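Local coordinates for lipoprotein (Actinomyces odontolyticus, PDB 3UP9) that probably binds L-methionine as the substrate-binding lipoprotein of a methionine uptake system, at residues V7-G12 with D56-F61. Numbering follows the deposited sequence. Where two conformers were deposited one is given.
Sequences VTLTVG and DLDANF
Asp58 holds its carboxylate beside its own backbone N (chi1 -68°), which carries OD2 to the backbone of Thr10. Thr10 N gives OD2 a hydrogen bond of 3.0 Å. It meets the anti side of the oxygen, 23° out of the carboxylate plane. Lys212 forms a salt bridge to the same OD2, so two donors of different kinds hold this oxygen. Thr10 O in turn accepts two in-plane bonds, from Asp58 N at 2.8 Å and a longer one from Ala59 N at 3.3 Å. One side chain and two amides thus bind both polar backbone atoms of Thr10 where the turn at Asp58 passes into strand 59-64. Regular parallel pairing follows: Gly12 N bonds to Ala59 O, and Phe61 N reaches Gly12 O nearly head-on at 2.8 Å. Leu57 lays both methyls against Gly12, with CD2 3.5 Å from Gly12 N. Val11 CG1, anti to the backbone N (chi1 -173°), packs loosely near Ala59 CB and Phe61 CB on the face covered by helix 213-223. Strand 7-13 lies between 35-41 and 59-64, with helices 15-28 and 46-53 in the beta-alpha-beta connections, as expected for one lobe of a periplasmic-binding-protein fold; strand 59-64 leads to the selenomethionine pocket.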
ATOM      1  N   VAL A   7       4.506  13.801 -24.336  1.00 48.42           N
ATOM      2  CA  VAL A   7       4.022  12.405 -24.246  1.00 44.21           C
ATOM      3  C   VAL A   7       2.960  12.295 -23.122  1.00 44.16           C
ATOM      4  O   VAL A   7       3.142  12.827 -22.028  1.00 43.92           O
ATOM      5  CB  VAL A   7       5.188  11.383 -23.995  1.00 43.01           C
ATOM      6  CG1 VAL A   7       4.663   9.961 -23.649  1.00 37.76           C
ATOM      7  CG2 VAL A   7       6.115  11.351 -25.206  1.00 41.19           C
ATOM      8  N   THR A   8       1.855  11.589 -23.379  1.00 43.99           N
ATOM      9  CA  THR A   8       0.823  11.439 -22.374  1.00 43.72           C
ATOM     10  C   THR A   8       0.990  10.110 -21.765  1.00 42.33           C
ATOM     11  O   THR A   8       1.202   9.163 -22.507  1.00 49.51           O
ATOM     12  CB  THR A   8      -0.589  11.513 -22.964  1.00 43.59           C
ATOM     13  OG1 THR A   8      -0.860  12.867 -23.270  1.00 44.21           O
ATOM     14  CG2 THR A   8      -1.612  11.048 -21.959  1.00 42.42           C
ATOM     15  N   LEU A   9       0.840  10.016 -20.439  1.00 40.34           N
ATOM     16  CA  LEU A   9       1.031   8.756 -19.718  1.00 40.26           C
ATOM     17  C   LEU A   9      -0.208   8.355 -18.939  1.00 39.70           C
ATOM     18  O   LEU A   9      -0.599   9.084 -18.068  1.00 39.87           O
ATOM     19  CB  LEU A   9       2.164   8.876 -18.706  1.00 39.24           C
ATOM     20  CG  LEU A   9       3.609   8.980 -19.101  1.00 40.45           C
ATOM     21  CD1 LEU A   9       4.440   9.132 -17.824  1.00 39.81           C
ATOM     22  CD2 LEU A   9       4.035   7.723 -19.812  1.00 40.21           C
ATOM     23  N   THR A  10      -0.797   7.184 -19.218  1.00 40.42           N
ATOM     24  CA  THR A  10      -1.912   6.690 -18.422  0.50 40.30           C
ATOM     25  C   THR A  10      -1.301   5.956 -17.193  1.00 39.87           C
ATOM     26  O   THR A  10      -0.541   4.967 -17.331  1.00 40.14           O
ATOM     27  CB  THR A  10      -2.923   5.858 -19.304  0.50 41.74           C
ATOM     28  OG1 THR A  10      -3.208   6.568 -20.523  0.50 41.53           O
ATOM     29  CG2 THR A  10      -4.255   5.625 -18.584  0.50 40.81           C
ATOM     30  N   VAL A  11      -1.566   6.483 -15.992  1.00 37.13           N
ATOM     31  CA  VAL A  11      -1.039   5.927 -14.783  1.00 36.67           C
ATOM     32  C   VAL A  11      -2.187   5.552 -13.836  1.00 38.50           C
ATOM     33  O   VAL A  11      -3.012   6.418 -13.488  1.00 36.93           O
ATOM     34  CB  VAL A  11      -0.122   6.918 -14.027  1.00 39.10           C
ATOM     35  CG1 VAL A  11       0.536   6.197 -12.867  1.00 37.64           C
ATOM     36  CG2 VAL A  11       0.928   7.528 -14.944  1.00 36.14           C
ATOM     37  N   GLY A  12      -2.224   4.268 -13.424  1.00 37.70           N
ATOM     38  CA  GLY A  12      -3.180   3.766 -12.466  1.00 34.21           C
ATOM     39  C   GLY A  12      -2.710   3.912 -11.031  1.00 34.10           C
ATOM     40  O   GLY A  12      -1.549   3.710 -10.737  1.00 35.42           O
ATOM     41  N   ASP A  56      -3.199  -1.568 -20.784  1.00 47.14           N
ATOM     42  CA  ASP A  56      -4.184  -0.505 -20.593  1.00 48.79           C
ATOM     43  C   ASP A  56      -3.591   0.771 -19.933  1.00 47.03           C
ATOM     44  O   ASP A  56      -4.171   1.845 -20.046  1.00 47.77           O
ATOM     45  CB  ASP A  56      -5.361  -1.041 -19.778  1.00 50.46           C
ATOM     46  CG  ASP A  56      -6.184  -2.064 -20.529  1.00 59.47           C
ATOM     47  OD1 ASP A  56      -6.823  -1.687 -21.534  1.00 60.69           O
ATOM     48  OD2 ASP A  56      -6.222  -3.248 -20.081  1.00 72.79           O
ATOM     49  N   LEU A  57      -2.459   0.593 -19.244  1.00 42.89           N
ATOM     50  CA  LEU A  57      -1.757   1.576 -18.475  1.00 38.83           C
ATOM     51  C   LEU A  57      -0.331   1.579 -18.949  1.00 39.00           C
ATOM     52  O   LEU A  57       0.225   0.572 -19.357  1.00 42.38           O
ATOM     53  CB  LEU A  57      -1.769   1.229 -16.970  1.00 34.59           C
ATOM     54  CG  LEU A  57      -3.042   1.192 -16.168  1.00 32.75           C
ATOM     55  CD1 LEU A  57      -2.791   0.539 -14.798  1.00 30.62           C
ATOM     56  CD2 LEU A  57      -3.678   2.585 -16.112  1.00 30.65           C
ATOM     57  N   ASP A  58       0.274   2.738 -18.874  1.00 42.32           N
ATOM     58  CA  ASP A  58       1.705   2.903 -19.120  1.00 42.09           C
ATOM     59  C   ASP A  58       2.504   2.603 -17.850  1.00 38.69           C
ATOM     60  O   ASP A  58       3.622   2.109 -17.936  1.00 42.81           O
ATOM     61  CB  ASP A  58       2.002   4.318 -19.618  1.00 43.28           C
ATOM     62  CG  ASP A  58       1.442   4.598 -21.023  1.00 46.49           C
ATOM     63  OD1 ASP A  58       1.659   3.760 -21.941  1.00 45.97           O
ATOM     64  OD2 ASP A  58       0.827   5.685 -21.228  1.00 48.23           O
ATOM     65  N   ALA A  59       1.940   2.902 -16.688  1.00 35.49           N
ATOM     66  CA  ALA A  59       2.629   2.744 -15.402  1.00 35.56           C
ATOM     67  C   ALA A  59       1.538   2.600 -14.363  1.00 34.38           C
ATOM     68  O   ALA A  59       0.408   2.935 -14.634  1.00 37.93           O
ATOM     69  CB  ALA A  59       3.550   3.930 -15.083  1.00 33.52           C
ATOM     70  N   ASN A  60       1.846   2.071 -13.195  1.00 33.37           N
ATOM     71  CA  ASN A  60       0.951   2.213 -12.040  1.00 34.24           C
ATOM     72  C   ASN A  60       1.777   2.672 -10.838  1.00 35.49           C
ATOM     73  O   ASN A  60       2.989   2.519 -10.796  1.00 35.21           O
ATOM     74  CB  ASN A  60       0.053   0.972 -11.746  1.00 33.77           C
ATOM     75  CG  ASN A  60       0.834  -0.287 -11.379  1.00 33.81           C
ATOM     76  OD1 ASN A  60       1.811  -0.221 -10.630  1.00 34.40           O
ATOM     77  ND2 ASN A  60       0.375  -1.455 -11.887  1.00 32.64           N
ATOM     78  N   PHE A  61       1.093   3.279  -9.887  1.00 35.55           N
ATOM     79  CA  PHE A  61       1.716   3.795  -8.683  1.00 37.30           C
ATOM     80  C   PHE A  61       0.765   3.501  -7.523  1.00 37.76           C
ATOM     81  O   PHE A  61      -0.150   4.272  -7.252  1.00 33.94           O
ATOM     82  CB  PHE A  61       2.046   5.300  -8.805  1.00 36.47           C
ATOM     83  CG  PHE A  61       2.576   5.899  -7.544  1.00 36.12           C
ATOM     84  CD1 PHE A  61       3.572   5.251  -6.806  1.00 35.04           C
ATOM     85  CD2 PHE A  61       2.056   7.103  -7.066  1.00 37.56           C
ATOM     86  CE1 PHE A  61       4.050   5.813  -5.621  1.00 35.05           C
ATOM     87  CE2 PHE A  61       2.540   7.682  -5.887  1.00 36.33           C
ATOM     88  CZ  PHE A  61       3.526   7.028  -5.150  1.00 35.37           C
TER
HETATM   89  O   HOH W   1      -2.156   5.386 -22.906  1.00 51.56           O